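Local coordinates for protein multicopper oxidase (Arthrobacter sp. FB24, PDB 3GDC) that probably oxidises phenolic, laccase-type substrates, passing their electrons through a type 1 copper to a copper cluster between subunits, where dioxygen is reduced to water, at residues 57-62 and 129-134; 78-83 and 88-93. All coordinates share one frame; numbering follows the deposited sequence.

Contact 1 of 2, residues 57-62 and 129-134; sequences WSYNGR and HLYHCH. With CU (copper (II) ion), chain E; CU (copper (II) ion), chain O; CU (copper (II) ion), chain D.
Tyr59 and Tyr131 meet in the core of a cupredoxin-type beta sandwich, where the end of strand 52-59 faces strand 127-132 and the His-Cys-His copper motif that begins at its last residue. Packing is tight along one side of the Tyr59 ring: CD2 of Tyr59 lies 3.4 Å from CE1 of Tyr131. The rings pass one another, running opposite ways, with centroids 5.4 Å apart and planes at 54°. Tyr131 reaches this place with CG wedged between its backbone N and carbonyl carbon (chi1 63°), and its hydroxyl is held by Pro66 O. The tight part extends to the Tyr59 hydroxyl: OH comes within 3.2 Å of Cys133 N, but the angle is too poor for a hydrogen bond, and the hydroxyl is instead bonded to Thr89 O.

Past Tyr59 the fit is looser. The turn that follows, type I' from Tyr59 to Arg62, carries the partly exposed Asn60, Gly61 and Arg62 away from segment 129-134, which they do not touch, leaving just 159 Å² buried between the segments.

Where strand 127-132 ends, three successive residues serve three coppers. Cys133 SG binds the type 1 ion at 2.2 Å, together with His88 and His141, while His132 and His134 bind ions completed partly by histidines of a second subunit, as in two-domain laccases. His132 NE2 sits 2.1 Å from its copper, and the other nitrogen of that ring, ND1, donates to Cys133 O at 3.0 Å, nearly straight at 171° and approaching from above the carbonyl plane.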
loop_
_atom_site.group_PDB
_atom_site.type_symbol
_atom_site.label_atom_id
_atom_site.label_comp_id
_atom_site.label_asym_id
_atom_site.label_seq_id
_atom_site.Cartn_x
_atom_site.Cartn_y
_atom_site.Cartn_z
ATOM N N TRP A 57 22.023 -0.361 18.083
ATOM C CA TRP A 57 22.716 -1.579 17.720
ATOM C C TRP A 57 22.978 -1.411 16.229
ATOM O O TRP A 57 22.031 -1.297 15.438
ATOM C CB TRP A 57 21.820 -2.790 17.943
ATOM C CG TRP A 57 21.508 -3.104 19.376
ATOM C CD1 TRP A 57 22.186 -2.681 20.489
ATOM C CD2 TRP A 57 20.446 -3.939 19.849
ATOM N NE1 TRP A 57 21.598 -3.193 21.628
ATOM C CE2 TRP A 57 20.531 -3.968 21.263
ATOM C CE3 TRP A 57 19.419 -4.652 19.216
ATOM C CZ2 TRP A 57 19.625 -4.691 22.055
ATOM C CZ3 TRP A 57 18.526 -5.377 20.000
ATOM C CH2 TRP A 57 18.629 -5.382 21.405
ATOM N N SER A 58 24.243 -1.378 15.843
ATOM C CA SER A 58 24.587 -1.011 14.477
ATOM C C SER A 58 25.586 -1.965 13.852
ATOM O O SER A 58 26.452 -2.508 14.535
ATOM C CB SER A 58 25.166 0.404 14.435
ATOM O OG SER A 58 26.397 0.465 15.124
ATOM N N TYR A 59 25.468 -2.142 12.544
ATOM C CA TYR A 59 26.489 -2.823 11.767
ATOM C C TYR A 59 27.564 -1.814 11.366
ATOM O O TYR A 59 27.266 -0.828 10.672
ATOM C CB TYR A 59 25.877 -3.431 10.510
ATOM C CG TYR A 59 24.854 -4.521 10.718
ATOM C CD1 TYR A 59 25.193 -5.734 11.339
ATOM C CD2 TYR A 59 23.553 -4.371 10.229
ATOM C CE1 TYR A 59 24.251 -6.743 11.505
ATOM C CE2 TYR A 59 22.602 -5.398 10.376
ATOM C CZ TYR A 59 22.962 -6.576 11.021
ATOM O OH TYR A 59 22.031 -7.587 11.161
ATOM N N ASN A 60 28.804 -2.062 11.801
ATOM C CA ASN A 60 29.959 -1.202 11.493
ATOM C C ASN A 60 29.805 0.245 11.979
ATOM O O ASN A 60 30.359 1.179 11.376
ATOM C CB ASN A 60 30.293 -1.233 9.989
ATOM C CG ASN A 60 30.951 -2.537 9.557
ATOM O OD1 ASN A 60 31.177 -3.436 10.369
ATOM N ND2 ASN A 60 31.252 -2.646 8.269
ATOM N N GLY A 61 29.053 0.420 13.065
ATOM C CA GLY A 61 28.962 1.716 13.752
ATOM C C GLY A 61 28.234 2.805 12.992
ATOM O O GLY A 61 28.473 3.995 13.224
ATOM N N ARG A 62 27.355 2.407 12.077
ATOM C CA ARG A 62 26.527 3.363 11.337
ATOM C C ARG A 62 25.113 2.816 11.186
ATOM O O ARG A 62 24.909 1.593 11.108
ATOM C CB ARG A 62 27.125 3.648 9.951
ATOM C CG ARG A 62 27.382 2.395 9.126
ATOM C CD ARG A 62 26.679 2.511 7.767
ATOM N NE ARG A 62 27.569 3.029 6.779
ATOM C CZ ARG A 62 27.301 3.207 5.491
ATOM N NH1 ARG A 62 26.109 2.934 4.951
ATOM N NH2 ARG A 62 28.262 3.699 4.749
ATOM N N HIS A 129 17.794 -4.795 -2.710
ATOM C CA HIS A 129 17.442 -5.627 -1.573
ATOM C C HIS A 129 17.940 -4.983 -0.276
ATOM O O HIS A 129 18.319 -3.803 -0.257
ATOM C CB HIS A 129 18.000 -7.053 -1.755
ATOM C CG HIS A 129 17.729 -7.645 -3.107
ATOM N ND1 HIS A 129 16.453 -7.892 -3.573
ATOM C CD2 HIS A 129 18.575 -8.052 -4.089
ATOM C CE1 HIS A 129 16.524 -8.413 -4.787
ATOM N NE2 HIS A 129 17.800 -8.520 -5.122
ATOM N N LEU A 130 17.923 -5.759 0.802
ATOM C CA LEU A 130 18.279 -5.277 2.126
ATOM C C LEU A 130 18.664 -6.458 2.999
ATOM O O LEU A 130 18.483 -7.623 2.609
ATOM C CB LEU A 130 17.114 -4.484 2.759
ATOM C CG LEU A 130 15.805 -5.209 3.126
ATOM C CD1 LEU A 130 15.113 -4.506 4.336
ATOM C CD2 LEU A 130 14.851 -5.315 1.970
ATOM N N TYR A 131 19.218 -6.152 4.164
ATOM C CA TYR A 131 19.529 -7.150 5.172
ATOM C C TYR A 131 19.208 -6.545 6.536
ATOM O O TYR A 131 19.189 -5.304 6.698
ATOM C CB TYR A 131 21.005 -7.601 5.076
ATOM C CG TYR A 131 22.013 -6.501 5.342
ATOM C CD1 TYR A 131 22.468 -6.246 6.643
ATOM C CD2 TYR A 131 22.489 -5.698 4.302
ATOM C CE1 TYR A 131 23.392 -5.222 6.902
ATOM C CE2 TYR A 131 23.408 -4.653 4.548
ATOM C CZ TYR A 131 23.851 -4.434 5.852
ATOM O OH TYR A 131 24.738 -3.425 6.116
ATOM N N HIS A 132 18.914 -7.396 7.512
ATOM C CA HIS A 132 18.670 -6.930 8.876
ATOM C C HIS A 132 18.790 -8.068 9.863
ATOM O O HIS A 132 18.825 -9.238 9.470
ATOM C CB HIS A 132 17.293 -6.242 8.993
ATOM C CG HIS A 132 16.138 -7.109 8.600
ATOM N ND1 HIS A 132 15.600 -8.061 9.439
ATOM C CD2 HIS A 132 15.416 -7.162 7.456
ATOM C CE1 HIS A 132 14.602 -8.672 8.825
ATOM N NE2 HIS A 132 14.466 -8.140 7.622
ATOM N N CYS A 133 18.871 -7.741 11.145
ATOM C CA CYS A 133 18.965 -8.780 12.156
ATOM C C CYS A 133 17.642 -9.534 12.273
ATOM O O CYS A 133 16.564 -8.951 12.089
ATOM C CB CYS A 133 19.369 -8.182 13.509
ATOM S SG CYS A 133 19.478 -9.420 14.814
ATOM N N HIS A 134 17.715 -10.829 12.573
ATOM C CA HIS A 134 16.487 -11.611 12.724
ATOM C C HIS A 134 16.363 -12.299 14.097
ATOM O O HIS A 134 15.620 -13.270 14.259
ATOM C CB HIS A 134 16.341 -12.607 11.565
ATOM C CG HIS A 134 14.919 -12.917 11.217
ATOM N ND1 HIS A 134 14.085 -13.607 12.068
ATOM C CD2 HIS A 134 14.183 -12.630 10.117
ATOM C CE1 HIS A 134 12.895 -13.735 11.508
ATOM N NE2 HIS A 134 12.928 -13.146 10.324
HETATM CU CU CU E . 13.032 -8.423 6.142
HETATM CU CU CU O . 11.636 -13.201 8.898
HETATM CU CU CU D . 19.954 -8.480 16.726
#

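Contact 2 of 2, residues 78-83 and 88-93. With CU (copper (II) ion), chain D; CU (copper (II) ion), chain E.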
loop_
_atom_site.group_PDB
_atom_site.type_symbol
_atom_site.label_atom_id
_atom_site.label_comp_id
_atom_site.label_asym_id
_atom_site.label_seq_id
_atom_site.Cartn_x
_atom_site.Cartn_y
_atom_site.Cartn_z
ATOM N N ILE A 78 29.983 -12.706 3.564
ATOM C CA ILE A 78 29.888 -11.686 4.598
ATOM C C ILE A 78 30.401 -12.264 5.896
ATOM O O ILE A 78 29.776 -13.156 6.465
ATOM C CB ILE A 78 28.435 -11.195 4.782
ATOM C CG1 ILE A 78 27.903 -10.581 3.476
ATOM C CG2 ILE A 78 28.337 -10.240 5.965
ATOM C CD1 ILE A 78 28.432 -9.235 3.178
ATOM N N HIS A 79 31.544 -11.757 6.345
ATOM C CA HIS A 79 32.192 -12.224 7.571
ATOM C C HIS A 79 31.655 -11.409 8.726
ATOM O O HIS A 79 32.090 -10.275 8.961
ATOM C CB HIS A 79 33.714 -12.060 7.468
ATOM C CG HIS A 79 34.297 -12.695 6.245
ATOM N ND1 HIS A 79 34.481 -14.056 6.134
ATOM C CD2 HIS A 79 34.711 -12.161 5.071
ATOM C CE1 HIS A 79 34.982 -14.336 4.943
ATOM N NE2 HIS A 79 35.129 -13.203 4.278
ATOM N N PHE A 80 30.689 -11.991 9.421
ATOM C CA PHE A 80 29.976 -11.334 10.505
ATOM C C PHE A 80 30.628 -11.637 11.844
ATOM O O PHE A 80 30.908 -12.797 12.149
ATOM C CB PHE A 80 28.515 -11.806 10.519
ATOM C CG PHE A 80 27.680 -11.184 11.609
ATOM C CD1 PHE A 80 27.633 -9.799 11.772
ATOM C CD2 PHE A 80 26.918 -11.987 12.457
ATOM C CE1 PHE A 80 26.840 -9.220 12.772
ATOM C CE2 PHE A 80 26.125 -11.422 13.456
ATOM C CZ PHE A 80 26.087 -10.035 13.617
ATOM N N THR A 81 30.889 -10.594 12.626
ATOM C CA THR A 81 31.311 -10.749 14.019
ATOM C C THR A 81 30.347 -9.978 14.911
ATOM O O THR A 81 29.992 -8.830 14.609
ATOM C CB THR A 81 32.756 -10.255 14.258
ATOM O OG1 THR A 81 33.662 -11.023 13.466
ATOM C CG2 THR A 81 33.163 -10.391 15.740
ATOM N N ASN A 82 29.911 -10.615 15.992
ATOM C CA ASN A 82 29.030 -9.963 16.950
ATOM C C ASN A 82 29.862 -9.402 18.091
ATOM O O ASN A 82 30.342 -10.150 18.944
ATOM C CB ASN A 82 27.948 -10.923 17.480
ATOM C CG ASN A 82 26.959 -10.227 18.406
ATOM O OD1 ASN A 82 27.063 -9.018 18.636
ATOM N ND2 ASN A 82 26.002 -10.978 18.940
ATOM N N ALA A 83 30.058 -8.084 18.086
ATOM C CA ALA A 83 30.757 -7.405 19.171
ATOM C C ALA A 83 29.792 -6.690 20.127
ATOM O O ALA A 83 30.217 -5.898 20.971
ATOM C CB ALA A 83 31.802 -6.430 18.607
ATOM N N HIS A 88 22.856 -11.719 17.903
ATOM C CA HIS A 88 22.375 -11.070 16.687
ATOM C C HIS A 88 22.569 -12.015 15.504
ATOM O O HIS A 88 23.277 -13.038 15.603
ATOM C CB HIS A 88 23.150 -9.758 16.413
ATOM C CG HIS A 88 22.956 -8.691 17.449
ATOM N ND1 HIS A 88 21.729 -8.113 17.704
ATOM C CD2 HIS A 88 23.838 -8.088 18.286
ATOM C CE1 HIS A 88 21.861 -7.220 18.672
ATOM N NE2 HIS A 88 23.132 -7.177 19.032
ATOM N N THR A 89 21.950 -11.676 14.378
ATOM C CA THR A 89 22.188 -12.387 13.131
ATOM C C THR A 89 22.252 -11.366 11.982
ATOM O O THR A 89 22.085 -10.146 12.196
ATOM C CB THR A 89 21.057 -13.421 12.812
ATOM O OG1 THR A 89 19.872 -12.729 12.428
ATOM C CG2 THR A 89 20.747 -14.338 13.997
ATOM N N ILE A 90 22.496 -11.855 10.774
ATOM C CA ILE A 90 22.164 -11.092 9.578
ATOM C C ILE A 90 21.272 -11.952 8.708
ATOM O O ILE A 90 21.667 -13.046 8.259
ATOM C CB ILE A 90 23.382 -10.640 8.729
ATOM C CG1 ILE A 90 24.471 -9.976 9.583
ATOM C CG2 ILE A 90 22.910 -9.713 7.585
ATOM C CD1 ILE A 90 25.737 -9.582 8.787
ATOM N N HIS A 91 20.067 -11.446 8.472
ATOM C CA HIS A 91 19.152 -12.046 7.538
ATOM C C HIS A 91 19.111 -11.212 6.257
ATOM O O HIS A 91 18.759 -10.023 6.281
ATOM C CB HIS A 91 17.754 -12.139 8.151
ATOM C CG HIS A 91 16.715 -12.524 7.161
ATOM N ND1 HIS A 91 16.695 -13.760 6.552
ATOM C CD2 HIS A 91 15.692 -11.820 6.625
ATOM C CE1 HIS A 91 15.684 -13.813 5.706
ATOM N NE2 HIS A 91 15.064 -12.647 5.725
ATOM N N PHE A 92 19.471 -11.826 5.139
ATOM C CA PHE A 92 19.460 -11.131 3.860
ATOM C C PHE A 92 18.148 -11.344 3.110
ATOM O O PHE A 92 17.564 -12.428 3.159
ATOM C CB PHE A 92 20.622 -11.609 2.976
ATOM C CG PHE A 92 21.929 -10.976 3.311
ATOM C CD1 PHE A 92 22.381 -9.865 2.595
ATOM C CD2 PHE A 92 22.715 -11.479 4.343
ATOM C CE1 PHE A 92 23.601 -9.267 2.902
ATOM C CE2 PHE A 92 23.942 -10.877 4.660
ATOM C CZ PHE A 92 24.374 -9.772 3.938
ATOM N N HIS A 93 17.697 -10.306 2.412
ATOM C CA HIS A 93 16.645 -10.449 1.418
ATOM C C HIS A 93 17.357 -10.789 0.121
ATOM O O HIS A 93 18.105 -9.982 -0.421
ATOM C CB HIS A 93 15.826 -9.159 1.282
ATOM C CG HIS A 93 14.820 -8.961 2.372
ATOM N ND1 HIS A 93 13.478 -8.786 2.114
ATOM C CD2 HIS A 93 14.953 -8.922 3.720
ATOM C CE1 HIS A 93 12.829 -8.626 3.253
ATOM N NE2 HIS A 93 13.701 -8.713 4.245
HETATM CU CU CU D . 19.954 -8.480 16.726
HETATM CU CU CU E . 13.032 -8.423 6.142
#
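Phe80 lays one face of its ring against Ile90: CG1 of Ile90 stands 3.9 Å from the Phe80 ring centroid and 13° off the normal, a CH-pi contact. Ile90 CD1 presses toward the rim, 3.5 Å from Phe80 CD1. The same ring turns its edge to the backbone of the copper segment, CE2 of Phe80 being 3.9 Å from His88 O. The extended first torsion of Phe80, with CG opposite the backbone N (chi1 180°), projects the ring from strand 75-82 into this position.

On one flank of this centre, Ile78 CG1 meets Phe92 CZ at 3.6 Å, and its CG2 touches Ile90 CD1. On the other, Asn82 OD1 lies in the plane of the His88 imidazole, at its edge, 3.4 Å from CD2. The amide and ring planes are 55° apart, and this is a contact with a ring carbon rather than a hydrogen bond.

Further out, Asn82 is fixed by its own bonds: OD1 accepts from Gly84 N and ND2 donates to His86 O, tying down the short connection between the segments, while a bond from ND2 to Ile111 O fastens Asn82 to a neighbouring loop. Leu68 backs both Ile78 and Phe92, and Tyr131 packs on Ile90, so the apolar row belongs to the sandwich core.

The 88-93 segment carries three copper ligands. His88 ND1 binds the type 1 ion at 2.1 Å; His91 NE2 binds another copper with His222 of a second subunit; His93 NE2 binds a third at 2.0 Å, with His132 of the same chain and His271 of that subunit. Copper holds ND1 of His88 while the CD2 edge rests against Asn82 OD1, so the amide packs on the imidazole without using its metal-binding nitrogen.

Overall arrangement
From the N terminus the chain runs along strand 52-59 into 57-62, the first half of contact 1. It then passes through strand 67-71 to strand 75-82, whose 78-83 part closes contact 2 with 88-93 across a four-residue connection. Only after strand 116-122 does it return as 129-134, so the short loop of contact 2 falls wholly within the long one of contact 1. The two meet directly: strands 91-92 and 127-132 are antiparallel neighbours, with His132 O 2.7 Å from His91 N, a probable hydrogen bond. Together they join the sandwich to the type 1 copper and to coppers completed by histidines of the second subunit.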